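Local coordinates for protein paenibacillus xanthan lyase (Paenibacillus, PDB 6F2P) that cleaves the polysaccharide xanthan by an eliminative lyase reaction, using a multidomain chain that also binds several calcium ions, at residues Gly902-Ala914 with Tyr1028-Pro1040. Numbering follows the deposited sequence.
With CA (calcium ion), chain G.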
loop_
_atom_site.group_PDB
_atom_site.type_symbol
_atom_site.label_atom_id
_atom_site.label_comp_id
_atom_site.label_asym_id
_atom_site.label_seq_id
_atom_site.Cartn_x
_atom_site.Cartn_y
_atom_site.Cartn_z
ATOM N N GLY A 902 -43.263 3.362 -7.095
ATOM C CA GLY A 902 -44.236 4.195 -6.404
ATOM C C GLY A 902 -43.785 4.669 -5.029
ATOM O O GLY A 902 -44.092 5.792 -4.630
ATOM N N ILE A 903 -43.052 3.812 -4.317
ATOM C CA ILE A 903 -42.532 4.119 -2.984
ATOM C C ILE A 903 -41.851 5.494 -2.949
ATOM O O ILE A 903 -42.004 6.252 -1.986
ATOM C CB ILE A 903 -41.552 3.006 -2.481
ATOM C CG1 ILE A 903 -42.303 1.712 -2.147
ATOM C CG2 ILE A 903 -40.782 3.452 -1.250
ATOM C CD1 ILE A 903 -42.595 0.813 -3.337
ATOM N N ASP A 904 -41.133 5.824 -4.022
ATOM C CA ASP A 904 -40.361 7.064 -4.092
ATOM C C ASP A 904 -41.178 8.252 -4.569
ATOM O O ASP A 904 -40.954 9.382 -4.130
ATOM C CB ASP A 904 -39.171 6.909 -5.047
ATOM C CG ASP A 904 -38.246 5.769 -4.663
ATOM O OD1 ASP A 904 -37.923 5.640 -3.457
ATOM O OD2 ASP A 904 -37.847 5.009 -5.581
ATOM N N THR A 905 -42.114 8.000 -5.482
ATOM C CA THR A 905 -42.738 9.083 -6.243
ATOM C C THR A 905 -44.181 9.414 -5.853
ATOM O O THR A 905 -44.573 10.574 -5.892
ATOM C CB THR A 905 -42.635 8.846 -7.772
ATOM O OG1 THR A 905 -43.017 7.502 -8.085
ATOM C CG2 THR A 905 -41.212 9.076 -8.249
ATOM N N THR A 906 -44.961 8.405 -5.477
ATOM C CA THR A 906 -46.340 8.627 -5.049
ATOM C C THR A 906 -46.421 9.606 -3.868
ATOM O O THR A 906 -45.682 9.474 -2.893
ATOM C CB THR A 906 -47.038 7.298 -4.683
ATOM O OG1 THR A 906 -47.084 6.443 -5.835
ATOM C CG2 THR A 906 -48.463 7.556 -4.191
ATOM N N VAL A 907 -47.296 10.603 -3.974
ATOM C CA VAL A 907 -47.467 11.595 -2.914
ATOM C C VAL A 907 -48.920 11.665 -2.442
ATOM O O VAL A 907 -49.833 11.707 -3.262
ATOM C CB VAL A 907 -47.036 12.997 -3.376
ATOM C CG1 VAL A 907 -47.209 13.995 -2.243
ATOM C CG2 VAL A 907 -45.591 12.984 -3.860
ATOM N N ILE A 908 -49.135 11.658 -1.128
ATOM C CA ILE A 908 -50.480 11.813 -0.569
ATOM C C ILE A 908 -50.573 13.053 0.314
ATOM O O ILE A 908 -49.703 13.302 1.146
ATOM C CB ILE A 908 -50.907 10.593 0.270
ATOM C CG1 ILE A 908 -50.918 9.328 -0.585
ATOM C CG2 ILE A 908 -52.283 10.831 0.907
ATOM C CD1 ILE A 908 -51.400 8.083 0.154
ATOM N N VAL A 909 -51.627 13.841 0.125
ATOM C CA VAL A 909 -51.856 15.001 0.978
ATOM C C VAL A 909 -53.214 14.904 1.659
ATOM O O VAL A 909 -54.239 14.826 0.989
ATOM C CB VAL A 909 -51.756 16.314 0.195
ATOM C CG1 VAL A 909 -51.747 17.482 1.150
ATOM C CG2 VAL A 909 -50.497 16.325 -0.653
ATOM N N ASP A 910 -53.209 14.883 2.992
ATOM C CA ASP A 910 -54.442 14.814 3.773
ATOM C C ASP A 910 -54.795 16.223 4.227
ATOM O O ASP A 910 -53.962 17.118 4.142
ATOM C CB ASP A 910 -54.258 13.889 4.978
ATOM C CG ASP A 910 -55.576 13.487 5.615
ATOM O OD1 ASP A 910 -56.320 12.702 4.988
ATOM O OD2 ASP A 910 -55.867 13.949 6.741
ATOM N N ASN A 911 -56.022 16.435 4.690
ATOM C CA ASN A 911 -56.432 17.772 5.119
ATOM C C ASN A 911 -55.692 18.219 6.376
ATOM O O ASN A 911 -55.611 19.415 6.673
ATOM C CB ASN A 911 -57.931 17.819 5.356
ATOM C CG ASN A 911 -58.395 16.725 6.281
ATOM O OD1 ASN A 911 -58.438 15.556 5.901
ATOM N ND2 ASN A 911 -58.746 17.095 7.509
ATOM N N ALA A 912 -55.164 17.246 7.113
ATOM C CA ALA A 912 -54.318 17.513 8.273
ATOM C C ALA A 912 -53.552 16.253 8.637
ATOM O O ALA A 912 -54.153 15.346 9.211
ATOM C CB ALA A 912 -55.161 17.967 9.458
ATOM N N ASP A 913 -52.258 16.134 8.316
ATOM C CA ASP A 913 -51.401 17.049 7.525
ATOM C C ASP A 913 -51.085 18.468 7.998
ATOM O O ASP A 913 -51.961 19.319 8.150
ATOM C CB ASP A 913 -51.688 16.991 6.024
ATOM C CG ASP A 913 -51.052 15.781 5.362
ATOM O OD1 ASP A 913 -51.026 14.706 5.995
ATOM O OD2 ASP A 913 -50.567 15.912 4.216
ATOM N N ALA A 914 -49.791 18.687 8.206
ATOM C CA ALA A 914 -49.274 19.922 8.774
ATOM C C ALA A 914 -48.629 20.756 7.685
ATOM O O ALA A 914 -48.440 21.968 7.836
ATOM C CB ALA A 914 -48.254 19.607 9.864
ATOM N N TYR A 1028 -73.267 20.232 0.538
ATOM C CA TYR A 1028 -72.062 20.268 1.362
ATOM C C TYR A 1028 -70.803 19.969 0.549
ATOM O O TYR A 1028 -70.782 19.044 -0.265
ATOM C CB TYR A 1028 -72.177 19.272 2.523
ATOM C CG TYR A 1028 -72.990 19.775 3.694
ATOM C CD1 TYR A 1028 -72.423 20.609 4.648
ATOM C CD2 TYR A 1028 -74.322 19.411 3.852
ATOM C CE1 TYR A 1028 -73.161 21.070 5.721
ATOM C CE2 TYR A 1028 -75.068 19.870 4.923
ATOM C CZ TYR A 1028 -74.479 20.701 5.853
ATOM O OH TYR A 1028 -75.204 21.167 6.925
ATOM N N VAL A 1029 -69.753 20.749 0.785
ATOM C CA VAL A 1029 -68.474 20.528 0.114
ATOM C C VAL A 1029 -67.446 19.892 1.057
ATOM O O VAL A 1029 -67.024 20.506 2.030
ATOM C CB VAL A 1029 -67.908 21.847 -0.463
ATOM C CG1 VAL A 1029 -66.549 21.612 -1.122
ATOM C CG2 VAL A 1029 -68.884 22.454 -1.452
ATOM N N VAL A 1030 -67.043 18.661 0.758
ATOM C CA VAL A 1030 -66.073 17.937 1.581
ATOM C C VAL A 1030 -64.655 18.021 1.006
ATOM O O VAL A 1030 -64.461 17.912 -0.204
ATOM C CB VAL A 1030 -66.485 16.442 1.748
ATOM C CG1 VAL A 1030 -65.339 15.601 2.300
ATOM C CG2 VAL A 1030 -67.721 16.322 2.631
ATOM N N ALA A 1031 -63.675 18.229 1.880
ATOM C CA ALA A 1031 -62.261 18.174 1.507
ATOM C C ALA A 1031 -61.557 17.099 2.334
ATOM O O ALA A 1031 -61.620 17.125 3.563
ATOM C CB ALA A 1031 -61.594 19.535 1.719
ATOM N N ASP A 1032 -60.887 16.160 1.667
ATOM C CA ASP A 1032 -60.271 15.026 2.359
ATOM C C ASP A 1032 -58.801 14.814 1.968
ATOM O O ASP A 1032 -57.895 15.279 2.665
ATOM C CB ASP A 1032 -61.092 13.751 2.114
ATOM C CG ASP A 1032 -60.649 12.584 2.978
ATOM O OD1 ASP A 1032 -60.040 12.816 4.045
ATOM O OD2 ASP A 1032 -60.929 11.427 2.592
ATOM N N ALA A 1033 -58.568 14.114 0.859
ATOM C CA ALA A 1033 -57.204 13.812 0.427
ATOM C C ALA A 1033 -57.019 13.660 -1.093
ATOM O O ALA A 1033 -57.932 13.237 -1.815
ATOM C CB ALA A 1033 -56.680 12.570 1.153
ATOM N N VAL A 1034 -55.820 14.017 -1.557
ATOM C CA VAL A 1034 -55.411 13.804 -2.941
ATOM C C VAL A 1034 -54.189 12.883 -3.003
ATOM O O VAL A 1034 -53.456 12.741 -2.021
ATOM C CB VAL A 1034 -55.079 15.134 -3.648
ATOM C CG1 VAL A 1034 -56.242 16.106 -3.521
ATOM C CG2 VAL A 1034 -53.817 15.743 -3.068
ATOM N N LYS A 1035 -53.976 12.255 -4.156
ATOM C CA LYS A 1035 -52.815 11.386 -4.352
ATOM C C LYS A 1035 -52.310 11.427 -5.787
ATOM O O LYS A 1035 -53.041 11.120 -6.726
ATOM C CB LYS A 1035 -53.117 9.937 -3.952
ATOM C CG LYS A 1035 -51.918 9.012 -4.088
ATOM C CD LYS A 1035 -52.139 7.656 -3.424
ATOM C CE LYS A 1035 -53.143 6.801 -4.173
ATOM N NZ LYS A 1035 -53.132 5.381 -3.694
ATOM N N LEU A 1036 -51.054 11.816 -5.949
ATOM C CA LEU A 1036 -50.424 11.800 -7.258
ATOM C C LEU A 1036 -49.671 10.484 -7.421
ATOM O O LEU A 1036 -48.886 10.087 -6.555
ATOM C CB LEU A 1036 -49.478 12.995 -7.427
ATOM C CG LEU A 1036 -50.071 14.333 -7.894
ATOM C CD1 LEU A 1036 -51.205 14.785 -6.999
ATOM C CD2 LEU A 1036 -48.995 15.406 -7.960
ATOM N N VAL A 1037 -49.931 9.792 -8.521
ATOM C CA VAL A 1037 -49.227 8.555 -8.805
ATOM C C VAL A 1037 -48.509 8.678 -10.136
ATOM O O VAL A 1037 -49.131 8.952 -11.161
ATOM C CB VAL A 1037 -50.182 7.367 -8.867
ATOM C CG1 VAL A 1037 -49.380 6.073 -8.979
ATOM C CG2 VAL A 1037 -51.083 7.351 -7.639
ATOM N N LYS A 1038 -47.197 8.478 -10.119
ATOM C CA LYS A 1038 -46.400 8.650 -11.324
ATOM C C LYS A 1038 -46.703 7.583 -12.386
ATOM O O LYS A 1038 -46.915 6.415 -12.071
ATOM C CB LYS A 1038 -44.905 8.700 -10.988
ATOM C CG LYS A 1038 -44.043 9.145 -12.158
ATOM C CD LYS A 1038 -42.718 9.746 -11.727
ATOM C CE LYS A 1038 -41.891 10.110 -12.948
ATOM N NZ LYS A 1038 -41.671 8.902 -13.802
ATOM N N VAL A 1039 -46.753 8.013 -13.643
ATOM C CA VAL A 1039 -46.929 7.106 -14.774
ATOM C C VAL A 1039 -45.915 7.426 -15.875
ATOM O O VAL A 1039 -45.670 8.594 -16.184
ATOM C CB VAL A 1039 -48.371 7.151 -15.366
ATOM C CG1 VAL A 1039 -49.357 6.473 -14.440
ATOM C CG2 VAL A 1039 -48.802 8.574 -15.635
ATOM N N PRO A 1040 -45.292 6.386 -16.448
ATOM C CA PRO A 1040 -45.365 4.992 -15.987
ATOM C C PRO A 1040 -44.510 4.712 -14.743
ATOM O O PRO A 1040 -44.563 3.609 -14.193
ATOM C CB PRO A 1040 -44.822 4.206 -17.181
ATOM C CG PRO A 1040 -43.963 5.173 -17.914
ATOM C CD PRO A 1040 -44.651 6.491 -17.772
ATOM O OXT PRO A 1040 -43.756 5.562 -14.255
HETATM CA CA CA G . -58.585 13.274 6.033
HETATM O O HOH W 1 -45.792 7.140 -8.181
#
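V907 and V909 pair with L1036 and V1034 through two reciprocal couples of backbone hydrogen bonds, the antiparallel ladder that joins strand 907-910 to strand 1033-1039. V909 N reaches V1034 O at 3.0 Å. Between these hydrogen-bonded pairs lies the non-hydrogen-bonded pair I908 and K1035, whose side chains run alongside each other on the opposite face from V907, V909 and V1034. K1035 can be followed outward: CB lies 3.8 Å from V907 O, CG rests near I908 CG1, and CD packs at 3.5 Å against I908 CG1 and also meets I908 CD1. A bend at chi3 (71°) swings the end of the chain aside, and NZ hydrogen-bonds a methylpentanediol molecule probably left from crystallisation, while W1002 offers a cation-pi contact. Where helix 902-905 gives way to the strand, one water is held by T905 OG1, T906 OG1 (2.8 Å) and the backbone N of K1038, tying the turn to the end of the ladder. With chi1 at -62°, T906 turns OG1 to this water and CG2 toward K1035 CG, 3.8 Å away. A valine in place of T906 would probably leave the water without one of its three anchors and weaken the link between turn and strand. At the other end a calcium ion takes D910 through both carboxylate oxygens, OD1 nearer than OD2, with N911 OD1 at 2.3 Å and D1032 OD1 at 2.5 Å, so the metal fastens the two chain segments together; the backbone oxygens of Y933 and D936 complete the site. In the Golvesin C-terminal domain, strand 1030-1039 also pairs with strands 937-939 and 960-967; V909 packs on F952, L1036 on I1018 and V1034 on both, facing a second antiparallel sheet, so the ladder forms part of one layer of a beta sandwich.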